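Local coordinates for protein putative hydrolase (Shewanella frigidimarina, PDB 3LHO) that probably acts as an iron-dependent dioxygenase of the 2-oxoadipate dioxygenase/decarboxylase family, crystallised here with nickel in its metal site, at residues A[25-30]-A[232-237]; A[31-36]-A[173-178]; A[102-107]-A[148-153]; A[141-146]-A[152-157]; A[239-242]-A[246-249]. All coordinates share one frame; numbering follows the deposited sequence.

Contact 1: A[25-30]-A[232-237]. With NI (nickel (II) ion), chain B.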
# COMPACT_ATOMS: atom_id res chain seq x y z
N ALA A 25 -4.67 -9.55 -9.85
CA ALA A 25 -4.57 -11.00 -10.09
C ALA A 25 -4.33 -11.24 -11.59
O ALA A 25 -3.48 -12.06 -12.00
CB ALA A 25 -5.81 -11.77 -9.57
N LYS A 26 -5.03 -10.49 -12.43
CA LYS A 26 -4.94 -10.70 -13.88
C LYS A 26 -3.57 -10.26 -14.44
O LYS A 26 -2.97 -10.98 -15.22
CB LYS A 26 -6.07 -9.98 -14.62
CG LYS A 26 -7.45 -10.52 -14.29
CD LYS A 26 -8.51 -9.78 -15.10
CE LYS A 26 -9.93 -10.22 -14.78
NZ LYS A 26 -10.94 -9.32 -15.41
N ILE A 27 -3.11 -9.08 -14.03
CA ILE A 27 -1.83 -8.57 -14.51
C ILE A 27 -0.67 -9.46 -13.99
O ILE A 27 0.28 -9.70 -14.73
CB ILE A 27 -1.66 -7.08 -14.16
CG1 ILE A 27 -2.72 -6.28 -14.92
CG2 ILE A 27 -0.21 -6.60 -14.47
CD1 ILE A 27 -2.90 -4.85 -14.47
N HIS A 28 -0.77 -9.98 -12.77
CA HIS A 28 0.23 -10.93 -12.24
C HIS A 28 0.35 -12.14 -13.18
O HIS A 28 1.45 -12.51 -13.57
CB HIS A 28 -0.13 -11.38 -10.81
CG HIS A 28 0.94 -12.21 -10.16
ND1 HIS A 28 1.02 -13.58 -10.33
CD2 HIS A 28 1.95 -11.88 -9.32
CE1 HIS A 28 2.05 -14.05 -9.63
NE2 HIS A 28 2.63 -13.04 -9.00
N GLN A 29 -0.78 -12.74 -13.53
CA GLN A 29 -0.81 -13.85 -14.50
C GLN A 29 -0.23 -13.43 -15.87
O GLN A 29 0.60 -14.14 -16.44
CB GLN A 29 -2.24 -14.42 -14.62
CG GLN A 29 -2.40 -15.64 -15.52
CD GLN A 29 -1.55 -16.83 -15.08
OE1 GLN A 29 -1.27 -17.01 -13.90
NE2 GLN A 29 -1.14 -17.65 -16.04
N LEU A 30 -0.65 -12.27 -16.38
CA LEU A 30 -0.13 -11.77 -17.66
C LEU A 30 1.41 -11.64 -17.73
O LEU A 30 2.03 -12.10 -18.69
CB LEU A 30 -0.76 -10.41 -17.97
CG LEU A 30 -0.35 -9.66 -19.25
CD1 LEU A 30 -1.00 -10.31 -20.47
CD2 LEU A 30 -0.77 -8.17 -19.21
N CYS A 232 -8.15 -0.50 -4.64
CA CYS A 232 -6.69 -0.33 -4.83
C CYS A 232 -6.30 -0.37 -6.29
O CYS A 232 -6.99 -1.01 -7.11
CB CYS A 232 -5.95 -1.51 -4.20
SG CYS A 232 -6.38 -1.88 -2.48
N PHE A 233 -5.20 0.29 -6.61
CA PHE A 233 -4.46 0.05 -7.83
C PHE A 233 -3.31 -0.96 -7.61
O PHE A 233 -2.97 -1.29 -6.47
CB PHE A 233 -3.89 1.37 -8.39
CG PHE A 233 -3.06 2.16 -7.43
CD1 PHE A 233 -1.77 1.75 -7.09
CD2 PHE A 233 -3.55 3.33 -6.86
CE1 PHE A 233 -0.99 2.47 -6.19
CE2 PHE A 233 -2.79 4.07 -5.98
CZ PHE A 233 -1.49 3.63 -5.64
N TYR A 234 -2.77 -1.44 -8.73
CA TYR A 234 -1.53 -2.23 -8.83
C TYR A 234 -0.51 -1.30 -9.49
O TYR A 234 -0.81 -0.65 -10.48
CB TYR A 234 -1.82 -3.41 -9.73
CG TYR A 234 -0.91 -4.63 -9.72
CD1 TYR A 234 -0.27 -5.09 -8.55
CD2 TYR A 234 -0.76 -5.39 -10.88
CE1 TYR A 234 0.54 -6.24 -8.58
CE2 TYR A 234 0.01 -6.55 -10.90
CZ TYR A 234 0.64 -6.98 -9.74
OH TYR A 234 1.40 -8.12 -9.78
N GLU A 235 0.69 -1.26 -8.93
CA GLU A 235 1.74 -0.32 -9.29
C GLU A 235 2.96 -1.04 -9.88
O GLU A 235 3.11 -2.25 -9.70
CB GLU A 235 2.13 0.43 -8.03
CG GLU A 235 2.99 1.69 -8.23
CD GLU A 235 3.13 2.48 -6.92
OE1 GLU A 235 3.94 2.05 -6.06
OE2 GLU A 235 2.45 3.53 -6.74
N PHE A 236 3.80 -0.28 -10.60
CA PHE A 236 4.99 -0.78 -11.32
C PHE A 236 6.09 0.22 -11.07
O PHE A 236 5.87 1.41 -11.16
CB PHE A 236 4.67 -0.94 -12.82
CG PHE A 236 3.38 -1.70 -13.04
CD1 PHE A 236 3.39 -3.08 -13.13
CD2 PHE A 236 2.16 -1.04 -13.08
CE1 PHE A 236 2.19 -3.78 -13.25
CE2 PHE A 236 0.96 -1.76 -13.21
CZ PHE A 236 0.98 -3.11 -13.28
N ALA A 237 7.28 -0.25 -10.71
CA ALA A 237 8.39 0.66 -10.43
C ALA A 237 9.69 0.17 -11.06
O ALA A 237 10.03 -1.02 -10.96
CB ALA A 237 8.58 0.82 -8.89
NI NI B . 3.99 2.56 -3.96
O HOH W 1 2.93 4.68 -4.41
O HOH W 2 5.43 3.97 -4.29
O HOH W 3 4.37 3.71 -2.01
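Ile27 lays its CG2 methyl against the edge of the Tyr234 ring, close to the ring plane, with CG2 3.6 Å from Tyr234 CE2. The branch carbon is nearly as near, Ile27 CB lying 3.7 Å from the same CE2, and the two side chains slide past each other in opposite directions. Ile27 CG2 also meets the edge of the Phe236 ring, 3.9 Å from Phe236 CZ. The methyl therefore sits at the edges of two aromatic rings, a position it reaches because CG2 stands anti to the backbone N, with CG1 beside that N. The next residue along the helix, His28, is brought up to the phenol end: its CB is 3.7 Å from Tyr234 OH, and the hydroxyl lies near the plane of the imidazole, at its edge, without bonding to it.

Glu235, following Tyr234, points its side chain to the metal instead. Its chain, extended beyond CG, carries OE1 2.2 Å from the nickel ion, where His41 and His165 complete the protein ligands; OE2 accepts a 2.6 Å hydrogen bond from water 1, itself a ligand of the metal. Tyr234 and Phe236 thus turn their rings to the helix, and Glu235 its carboxylate to the metal, as suits a metal site built on a sheet of the glyoxalase clan. Helix 22-32 packs over the start of strand 235-239, Tyr17 of helix 6-20 packs on Tyr234, and strands 165-169 and 208-212 flank strand 235-239, with Val168 touching both Tyr234 and Phe236.

Contact 2: A[31-36]-A[173-178]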
# COMPACT_ATOMS: atom_id res chain seq x y z
N LEU A 31 2.00 -11.01 -16.71
CA LEU A 31 3.42 -10.73 -16.69
C LEU A 31 4.30 -11.93 -16.31
O LEU A 31 5.44 -12.06 -16.78
CB LEU A 31 3.69 -9.55 -15.72
CG LEU A 31 3.15 -8.19 -16.13
CD1 LEU A 31 3.44 -7.10 -15.06
CD2 LEU A 31 3.72 -7.79 -17.46
N GLY A 32 3.78 -12.81 -15.47
CA GLY A 32 4.57 -13.92 -14.94
C GLY A 32 4.22 -15.27 -15.54
O GLY A 32 4.93 -16.24 -15.30
N HIS A 33 3.12 -15.34 -16.30
CA HIS A 33 2.68 -16.56 -16.96
C HIS A 33 2.49 -17.70 -15.95
O HIS A 33 2.69 -18.87 -16.27
CB HIS A 33 3.68 -16.98 -18.06
CG HIS A 33 4.25 -15.83 -18.85
ND1 HIS A 33 3.51 -15.12 -19.77
CD2 HIS A 33 5.49 -15.29 -18.87
CE1 HIS A 33 4.27 -14.19 -20.33
NE2 HIS A 33 5.47 -14.27 -19.79
N GLY A 34 2.10 -17.36 -14.72
CA GLY A 34 1.95 -18.35 -13.65
C GLY A 34 3.12 -18.44 -12.69
O GLY A 34 2.99 -19.01 -11.63
N ALA A 35 4.28 -17.90 -13.06
CA ALA A 35 5.43 -17.79 -12.16
C ALA A 35 5.22 -16.64 -11.17
O ALA A 35 4.61 -15.63 -11.51
CB ALA A 35 6.72 -17.56 -12.95
N PRO A 36 5.77 -16.76 -9.94
CA PRO A 36 5.73 -15.60 -9.09
C PRO A 36 6.58 -14.46 -9.70
O PRO A 36 7.51 -14.70 -10.48
CB PRO A 36 6.32 -16.10 -7.77
CG PRO A 36 7.24 -17.20 -8.16
CD PRO A 36 6.81 -17.72 -9.51
N LEU A 173 11.76 -7.94 -13.94
CA LEU A 173 10.98 -8.66 -14.98
C LEU A 173 11.93 -9.09 -16.11
O LEU A 173 12.58 -8.25 -16.73
CB LEU A 173 9.88 -7.78 -15.57
CG LEU A 173 8.67 -7.40 -14.72
CD1 LEU A 173 7.84 -6.37 -15.48
CD2 LEU A 173 7.82 -8.64 -14.35
N PRO A 174 12.04 -10.40 -16.37
CA PRO A 174 12.99 -10.80 -17.41
C PRO A 174 12.68 -10.37 -18.84
O PRO A 174 13.60 -10.24 -19.64
CB PRO A 174 13.01 -12.33 -17.31
CG PRO A 174 11.86 -12.72 -16.49
CD PRO A 174 11.53 -11.55 -15.60
N GLU A 175 11.41 -10.13 -19.17
CA GLU A 175 11.03 -9.83 -20.55
C GLU A 175 10.89 -8.35 -20.88
O GLU A 175 10.56 -8.00 -22.01
CB GLU A 175 9.70 -10.50 -20.87
CG GLU A 175 9.73 -12.00 -20.85
CD GLU A 175 8.34 -12.60 -20.72
OE1 GLU A 175 7.34 -11.91 -21.04
OE2 GLU A 175 8.24 -13.76 -20.27
N PHE A 176 11.07 -7.48 -19.90
CA PHE A 176 10.86 -6.05 -20.12
C PHE A 176 12.05 -5.27 -19.64
O PHE A 176 12.66 -5.60 -18.61
CB PHE A 176 9.61 -5.55 -19.40
CG PHE A 176 8.32 -6.06 -19.96
CD1 PHE A 176 7.68 -5.36 -20.97
CD2 PHE A 176 7.73 -7.20 -19.46
CE1 PHE A 176 6.48 -5.82 -21.50
CE2 PHE A 176 6.52 -7.66 -19.98
CZ PHE A 176 5.90 -6.97 -21.01
N GLU A 177 12.40 -4.22 -20.36
CA GLU A 177 13.41 -3.30 -19.89
C GLU A 177 12.81 -2.00 -19.35
O GLU A 177 13.22 -1.51 -18.28
CB GLU A 177 14.34 -2.98 -21.04
CG GLU A 177 15.41 -1.96 -20.68
CD GLU A 177 16.39 -1.75 -21.82
OE1 GLU A 177 16.37 -2.53 -22.78
OE2 GLU A 177 17.17 -0.80 -21.74
N ARG A 178 11.85 -1.44 -20.08
CA ARG A 178 11.39 -0.08 -19.81
C ARG A 178 9.97 -0.08 -19.30
O ARG A 178 9.13 -0.87 -19.76
CB ARG A 178 11.46 0.78 -21.09
CG ARG A 178 12.86 0.89 -21.75
CD ARG A 178 12.89 1.96 -22.87
NE ARG A 178 11.73 1.81 -23.77
CZ ARG A 178 11.02 2.80 -24.33
NH1 ARG A 178 11.30 4.09 -24.11
NH2 ARG A 178 9.99 2.50 -25.11
O HOH W 4 6.37 -10.64 -18.58
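Leu31 and Phe176 make the close-packed half of this contact, the CD2 methyl of Leu31 coming 3.8 Å from Phe176 CE2. The two side chains cross at about a right angle, and the methyl approaches the ring obliquely. Beside them Leu173 is a looser neighbour, its CD2 4.4 Å from Leu31 CB. This apolar patch continues inward, since Leu31 also packs on Phe236 of strand 235-239, while Leu173 and Phe176 both rest on Val182 of helix 179-188.

The segments themselves are a helix end and a connection. Helix 22-32 ends at Gly32, His33 leaves helical geometry with positive phi, and the chain reverses in a type I' turn from Gly32 to Ala35, closed by a 2.9 Å bond from Ala35 N to Gly32 O. Opposite it, the link between strand 165-169 and helix 179-188 folds into a type I turn from Leu173 to Phe176, and Arg178 then takes the N-cap position of that helix.

At the exposed rim the contact turns polar. His33 and Glu175 reach out from opposite directions, with imidazole and carboxylate nearly coplanar, their planes 24° apart. His33 NE2 gives its hydrogen to the syn lone pair of Glu175 OE2 at 2.9 Å, the acceptor tilted 16° from the ring plane; a weak, longer bond of 3.3 Å runs from His33 NE2 to Glu175 OE1. Between rim and apolar patch, water 4 donates to Glu175 OE1 at 2.9 Å and bridges to Leu31 O in the last turn of the helix.

Contact 3: A[102-107]-A[148-153]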
# COMPACT_ATOMS: atom_id res chain seq x y z
N GLU A 102 -3.51 14.73 14.63
CA GLU A 102 -3.58 16.06 15.22
C GLU A 102 -3.64 17.17 14.19
O GLU A 102 -3.89 18.29 14.54
CB GLU A 102 -2.37 16.33 16.14
CG GLU A 102 -2.28 15.37 17.32
CD GLU A 102 -1.72 14.00 16.97
OE1 GLU A 102 -1.17 13.81 15.81
OE2 GLU A 102 -1.90 13.11 17.86
N GLU A 103 -3.36 16.87 12.93
CA GLU A 103 -3.35 17.94 11.92
C GLU A 103 -4.76 18.21 11.39
O GLU A 103 -4.91 19.05 10.54
CB GLU A 103 -2.41 17.59 10.76
CG GLU A 103 -0.96 17.30 11.20
CD GLU A 103 -0.20 18.56 11.57
OE1 GLU A 103 -0.79 19.63 11.44
OE2 GLU A 103 0.98 18.49 11.95
N PHE A 104 -5.78 17.47 11.85
CA PHE A 104 -7.12 17.55 11.26
C PHE A 104 -8.06 18.23 12.21
O PHE A 104 -7.72 18.42 13.36
CB PHE A 104 -7.57 16.12 10.81
CG PHE A 104 -6.73 15.62 9.73
CD1 PHE A 104 -6.95 16.03 8.41
CD2 PHE A 104 -5.57 14.90 10.02
CE1 PHE A 104 -6.10 15.66 7.39
CE2 PHE A 104 -4.70 14.53 8.99
CZ PHE A 104 -4.96 14.90 7.68
N SER A 105 -9.25 18.59 11.72
CA SER A 105 -10.30 19.20 12.57
C SER A 105 -10.59 18.36 13.81
O SER A 105 -10.49 17.13 13.77
CB SER A 105 -11.61 19.42 11.77
OG SER A 105 -12.37 18.21 11.57
N PRO A 106 -10.95 19.02 14.93
CA PRO A 106 -11.38 18.29 16.14
C PRO A 106 -12.44 17.20 15.85
O PRO A 106 -12.42 16.13 16.44
CB PRO A 106 -11.96 19.40 17.03
CG PRO A 106 -11.13 20.67 16.61
CD PRO A 106 -10.86 20.49 15.16
N GLU A 107 -13.35 17.49 14.93
CA GLU A 107 -14.40 16.57 14.55
C GLU A 107 -13.85 15.35 13.83
O GLU A 107 -14.24 14.21 14.12
CB GLU A 107 -15.45 17.32 13.69
CG GLU A 107 -16.17 18.46 14.50
CD GLU A 107 -15.45 19.84 14.49
OE1 GLU A 107 -14.33 19.96 13.98
OE2 GLU A 107 -16.03 20.82 15.01
N ALA A 148 -13.55 14.69 3.33
CA ALA A 148 -13.49 16.14 3.06
C ALA A 148 -12.12 16.72 3.43
O ALA A 148 -11.71 17.71 2.87
CB ALA A 148 -14.61 16.90 3.82
N GLU A 149 -11.43 16.09 4.36
CA GLU A 149 -10.12 16.58 4.80
C GLU A 149 -8.96 15.66 4.40
O GLU A 149 -7.85 16.13 4.24
CB GLU A 149 -10.14 16.77 6.30
CG GLU A 149 -11.00 17.92 6.75
CD GLU A 149 -11.02 18.08 8.24
OE1 GLU A 149 -9.95 17.90 8.86
OE2 GLU A 149 -12.11 18.33 8.81
N SER A 150 -9.22 14.36 4.24
CA SER A 150 -8.17 13.40 3.94
C SER A 150 -8.68 12.16 3.22
O SER A 150 -9.37 11.31 3.83
CB SER A 150 -7.44 12.98 5.24
OG SER A 150 -6.38 12.05 4.96
N GLU A 151 -8.32 12.02 1.94
CA GLU A 151 -8.62 10.76 1.21
C GLU A 151 -7.98 9.57 1.91
O GLU A 151 -8.54 8.46 1.97
CB GLU A 151 -8.10 10.83 -0.23
CG GLU A 151 -8.93 11.75 -1.14
CD GLU A 151 -8.28 11.95 -2.50
OE1 GLU A 151 -7.86 10.93 -3.10
OE2 GLU A 151 -8.17 13.11 -2.94
N TYR A 152 -6.76 9.77 2.40
CA TYR A 152 -6.03 8.73 3.13
C TYR A 152 -6.82 8.21 4.32
O TYR A 152 -7.06 6.98 4.44
CB TYR A 152 -4.69 9.32 3.59
CG TYR A 152 -3.73 8.39 4.28
CD1 TYR A 152 -3.98 7.92 5.59
CD2 TYR A 152 -2.51 8.03 3.67
CE1 TYR A 152 -3.05 7.11 6.27
CE2 TYR A 152 -1.60 7.19 4.33
CZ TYR A 152 -1.90 6.72 5.64
OH TYR A 152 -1.00 5.89 6.35
N ALA A 153 -7.24 9.14 5.19
CA ALA A 153 -8.07 8.79 6.35
C ALA A 153 -9.34 8.06 5.94
O ALA A 153 -9.71 7.03 6.55
CB ALA A 153 -8.43 10.07 7.19
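Ser105 grips the carboxylate of Glu149 twice. Its backbone N gives an almost straight bond to Glu149 OE1, 3.0 Å long with 172° at the hydrogen, and its hydroxyl OG donates to Glu149 OE2 at 2.8 Å. Each oxygen is used on its syn side, so two bonds, one to each oxygen, fix the rotation of the carboxylate. The hydroxyl is brought there by a first torsion of 76°, which sets OG between the backbone N and the carbonyl carbon.

Next to this, the Phe104 ring slides past the Glu149 chain in the opposite direction. Glu149 OE1 lies in the ring plane at its edge, 3.6 Å from Phe104 CD1, and Phe104 CE1 reaches Ser150 CB at 3.7 Å.

Both serines are also N-caps: Ser105 OG accepts from Val108 N at the start of helix 106-116, and Ser150 OG accepts from Ala153 N at 3.0 Å to begin helix 151-159. Leu99 of strand 93-99 backs both Phe104 and Ser150. The Glu149 carboxylate lies near the N terminus of helix 106-116; that helix end and the two donors would probably favour its ionised form, while nearby Glu107 would work against it.

Contact 4: A[141-146]-A[152-157]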
# COMPACT_ATOMS: atom_id res chain seq x y z
N ALA A 141 -21.87 9.40 6.82
CA ALA A 141 -21.55 10.79 7.17
C ALA A 141 -20.15 10.88 7.73
O ALA A 141 -19.44 11.89 7.49
CB ALA A 141 -22.59 11.36 8.20
N THR A 142 -19.76 9.86 8.49
CA THR A 142 -18.38 9.79 9.04
C THR A 142 -17.35 9.65 7.93
O THR A 142 -16.36 10.39 7.88
CB THR A 142 -18.25 8.68 10.09
OG1 THR A 142 -19.11 8.97 11.19
CG2 THR A 142 -16.80 8.58 10.61
N TYR A 143 -17.60 8.71 7.02
CA TYR A 143 -16.79 8.56 5.83
C TYR A 143 -16.64 9.87 5.07
O TYR A 143 -15.52 10.23 4.73
CB TYR A 143 -17.36 7.49 4.91
CG TYR A 143 -16.60 7.33 3.64
CD1 TYR A 143 -15.36 6.72 3.62
CD2 TYR A 143 -17.13 7.76 2.42
CE1 TYR A 143 -14.65 6.54 2.41
CE2 TYR A 143 -16.41 7.60 1.21
CZ TYR A 143 -15.17 6.98 1.22
OH TYR A 143 -14.45 6.82 0.04
N GLN A 144 -17.75 10.59 4.84
CA GLN A 144 -17.67 11.88 4.11
C GLN A 144 -16.89 12.96 4.83
O GLN A 144 -16.19 13.74 4.17
CB GLN A 144 -19.08 12.45 3.84
CG GLN A 144 -19.83 11.70 2.76
CD GLN A 144 -19.19 11.88 1.40
OE1 GLN A 144 -18.62 12.94 1.11
NE2 GLN A 144 -19.26 10.84 0.56
N ALA A 145 -17.06 13.04 6.15
CA ALA A 145 -16.34 14.04 6.97
C ALA A 145 -14.84 13.80 6.87
O ALA A 145 -14.07 14.73 6.70
CB ALA A 145 -16.81 14.00 8.45
N LEU A 146 -14.42 12.53 6.94
CA LEU A 146 -13.00 12.19 6.78
C LEU A 146 -12.53 12.55 5.37
O LEU A 146 -11.48 13.22 5.18
CB LEU A 146 -12.75 10.70 7.07
CG LEU A 146 -12.34 10.33 8.51
CD1 LEU A 146 -13.38 10.75 9.57
CD2 LEU A 146 -12.05 8.83 8.59
N TYR A 152 -6.76 9.77 2.40
CA TYR A 152 -6.03 8.73 3.13
C TYR A 152 -6.82 8.21 4.32
O TYR A 152 -7.06 6.98 4.44
CB TYR A 152 -4.69 9.32 3.59
CG TYR A 152 -3.73 8.39 4.28
CD1 TYR A 152 -3.98 7.92 5.59
CD2 TYR A 152 -2.51 8.03 3.67
CE1 TYR A 152 -3.05 7.11 6.27
CE2 TYR A 152 -1.60 7.19 4.33
CZ TYR A 152 -1.90 6.72 5.64
OH TYR A 152 -1.00 5.89 6.35
N ALA A 153 -7.24 9.14 5.19
CA ALA A 153 -8.07 8.79 6.35
C ALA A 153 -9.34 8.06 5.94
O ALA A 153 -9.71 7.03 6.55
CB ALA A 153 -8.43 10.07 7.19
N ALA A 154 -10.00 8.56 4.89
CA ALA A 154 -11.28 7.91 4.45
C ALA A 154 -11.09 6.47 3.96
O ALA A 154 -11.87 5.53 4.30
CB ALA A 154 -11.94 8.78 3.35
N TRP A 155 -10.00 6.27 3.22
CA TRP A 155 -9.62 4.96 2.72
C TRP A 155 -9.42 4.00 3.87
O TRP A 155 -9.96 2.91 3.85
CB TRP A 155 -8.36 5.02 1.85
CG TRP A 155 -8.08 3.75 1.12
CD1 TRP A 155 -8.48 3.42 -0.15
CD2 TRP A 155 -7.33 2.62 1.61
NE1 TRP A 155 -8.04 2.16 -0.47
CE2 TRP A 155 -7.31 1.65 0.58
CE3 TRP A 155 -6.62 2.36 2.81
CZ2 TRP A 155 -6.66 0.42 0.73
CZ3 TRP A 155 -5.96 1.15 2.96
CH2 TRP A 155 -5.97 0.19 1.91
N VAL A 156 -8.64 4.41 4.86
CA VAL A 156 -8.40 3.54 6.01
C VAL A 156 -9.71 3.30 6.76
O VAL A 156 -10.01 2.15 7.11
CB VAL A 156 -7.34 4.09 6.98
CG1 VAL A 156 -7.27 3.15 8.17
CG2 VAL A 156 -6.00 4.18 6.32
N ALA A 157 -10.54 4.34 6.91
CA ALA A 157 -11.85 4.17 7.57
C ALA A 157 -12.73 3.17 6.81
O ALA A 157 -13.43 2.31 7.44
CB ALA A 157 -12.56 5.54 7.73
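Helices 141-146 and 152-157 run nearly antiparallel, their axes 152° apart in direction and 8.5 Å apart at closest approach, with the backbones nearest where Leu146 CA lies 5.2 Å from Ala154 CA. Such nearness is possible because the second helix turns alanines toward the first. Leu146 carries most of the packing: its CB rests over the backbone of Ala154, 4.1 Å from Ala154 CA. In the conformer given, one of two deposited, its branch extends along the helix across Ala153, and CD2 meets both Ala153 O and Ala157 CB; the approach to Ala157 is tight and should be taken as tentative.

Tyr143 also comes up to Ala154. With CG anti to the backbone N (chi1 177°), the ring is carried across so that its CE1 corner meets the methyl, 3.6 Å from Ala154 CB. The same corner meets the carbonyl, Tyr143 CE1 standing 3.5 Å from Ala154 O, which lies in the plane of the ring at its edge. Ala154 is thus met by both the Leu146 chain and the Tyr143 ring, in a mostly apolar contact with backbone carbonyls at the edge.

Beyond the pair, helix 106-116 closes over Leu146 and Ala157 through Ile112 and Leu115, Phe222 meets the Tyr143 ring, and elsewhere on helix 151-159 Tyr152 and Val156 pack on strand 39-47. The arrangement is that of an antiparallel helical hairpin, in which a tight turn sends helix 151-159 back alongside helix 140-149, and alanines on the returning helix let it lie close between its partner and the sheet.

Contact 5: A[239-242]-A[246-249]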
# COMPACT_ATOMS: atom_id res chain seq x y z
N ARG A 239 13.66 1.17 -10.62
CA ARG A 239 14.68 1.94 -9.92
C ARG A 239 16.01 1.96 -10.65
O ARG A 239 16.37 1.01 -11.34
CB ARG A 239 14.90 1.37 -8.52
CG ARG A 239 13.68 1.45 -7.64
CD ARG A 239 13.94 0.70 -6.32
NE ARG A 239 12.74 0.81 -5.53
CZ ARG A 239 12.34 1.92 -4.92
NH1 ARG A 239 13.08 3.04 -4.92
NH2 ARG A 239 11.18 1.92 -4.31
N TYR A 240 16.73 3.07 -10.45
CA TYR A 240 18.03 3.28 -11.06
C TYR A 240 19.15 3.39 -10.04
O TYR A 240 18.91 3.72 -8.86
CB TYR A 240 17.99 4.52 -11.94
CG TYR A 240 17.08 4.39 -13.14
CD1 TYR A 240 15.70 4.53 -13.02
CD2 TYR A 240 17.60 4.18 -14.41
CE1 TYR A 240 14.88 4.43 -14.12
CE2 TYR A 240 16.79 4.08 -15.50
CZ TYR A 240 15.43 4.21 -15.37
OH TYR A 240 14.63 4.13 -16.49
N PRO A 241 20.38 3.07 -10.47
CA PRO A 241 21.52 3.19 -9.56
C PRO A 241 21.87 4.62 -9.20
O PRO A 241 21.79 5.51 -10.05
CB PRO A 241 22.67 2.56 -10.34
CG PRO A 241 22.06 1.73 -11.36
CD PRO A 241 20.75 2.35 -11.70
N MSE A 242 22.23 4.84 -7.96
CA MSE A 242 22.82 6.12 -7.53
C MSE A 242 24.31 6.20 -7.93
O MSE A 242 24.86 5.26 -8.52
CB MSE A 242 22.69 6.26 -6.01
CG MSE A 242 21.25 6.17 -5.55
SE MSE A 242 21.05 6.33 -3.63
CE MSE A 242 21.51 4.56 -3.03
N GLN A 246 24.49 1.47 -5.91
CA GLN A 246 23.31 0.83 -5.28
C GLN A 246 22.03 1.46 -5.82
O GLN A 246 22.01 2.64 -6.20
CB GLN A 246 23.33 1.02 -3.77
CG GLN A 246 24.52 0.40 -3.07
CD GLN A 246 24.95 1.22 -1.85
OE1 GLN A 246 26.10 1.65 -1.76
NE2 GLN A 246 24.02 1.48 -0.92
N LEU A 247 20.95 0.70 -5.85
CA LEU A 247 19.68 1.22 -6.36
C LEU A 247 19.14 2.28 -5.40
O LEU A 247 19.30 2.17 -4.19
CB LEU A 247 18.66 0.09 -6.55
CG LEU A 247 18.96 -0.93 -7.65
CD1 LEU A 247 17.88 -1.98 -7.68
CD2 LEU A 247 19.09 -0.24 -8.99
N TYR A 248 18.57 3.34 -5.96
CA TYR A 248 17.82 4.35 -5.18
C TYR A 248 16.68 3.63 -4.50
O TYR A 248 15.90 2.95 -5.17
CB TYR A 248 17.28 5.44 -6.10
CG TYR A 248 16.34 6.43 -5.44
CD1 TYR A 248 16.78 7.27 -4.41
CD2 TYR A 248 15.03 6.56 -5.88
CE1 TYR A 248 15.92 8.19 -3.82
CE2 TYR A 248 14.15 7.48 -5.31
CZ TYR A 248 14.60 8.29 -4.28
OH TYR A 248 13.72 9.18 -3.71
N THR A 249 16.54 3.80 -3.19
CA THR A 249 15.51 3.06 -2.42
C THR A 249 14.31 3.90 -1.98
O THR A 249 13.46 3.42 -1.25
CB THR A 249 16.14 2.42 -1.17
OG1 THR A 249 16.78 3.44 -0.41
CG2 THR A 249 17.19 1.37 -1.56
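Arg239 reaches along the 246-249 segment with its chain extended from CG to NE, which carries the guanidinium past the backbone of Tyr248. There Arg239 NH1 donates to Tyr248 O at 2.8 Å. The bond is bent, 145° at the hydrogen, and the donor stands above the carbonyl plane; the carbonyl also lies beside the arginine's aliphatic part, with Tyr248 O 3.2 Å from Arg239 CD.

The backbones are pinned by two straighter bonds. Tyr248 N donates to Tyr240 O at 2.9 Å, and Met242 N to Gln246 O at 2.8 Å, bracketing a single beta bridge of Pro241 with Leu247. At the bridge, the Pro241 ring and Leu247 lie side by side and point the same way, Leu247 CD2 coming 4.1 Å from Pro241 CD.

Met242, a selenomethionine, bends at its third torsion (-79°), which folds the terminal methyl back over the partner backbone and sets Met242 CE 3.5 Å from Leu247 O. Its selenium lies at the edge of the Tyr248 ring. That ring is swung away from the bridge, CG anti to the backbone N, and its hydroxyl bonds to Val252 O.

Arg239 has its strongest partner elsewhere, a salt bridge from NE to Asp40, with Lys93 a nearby like charge, while NH1 also bonds to Gly250 O and Phe251 makes a cation-pi contact. One buried guanidinium, some 7 Å from the nickel ion, is therefore shared between a carboxylate and carbonyls of the C-terminal segment, and the carbonyl bonds tie that segment to the end of strand 235-239.

How the contacts relate
Starting from the N terminus, helix 22-32 opens both contact 1 and contact 2. Contact 1 closes the longest loop, returning at strand 235-239; contact 2 is nested inside it, closing at the connection before helix 179-188, and the two touch where His28 meets Ala35. Within both loops lie contacts 3 and 4, which share Tyr152 and Ala153: one joins the turn between helices 140-149 and 151-159 to the start of helix 106-116, the other packs those two helices together. This helical group lies across the chain's centre from contact 2, yet Trp155 touches Cys232 of contact 1. Contact 5 follows in series, closing a short loop by a single bridge immediately beyond the metal-bearing strand.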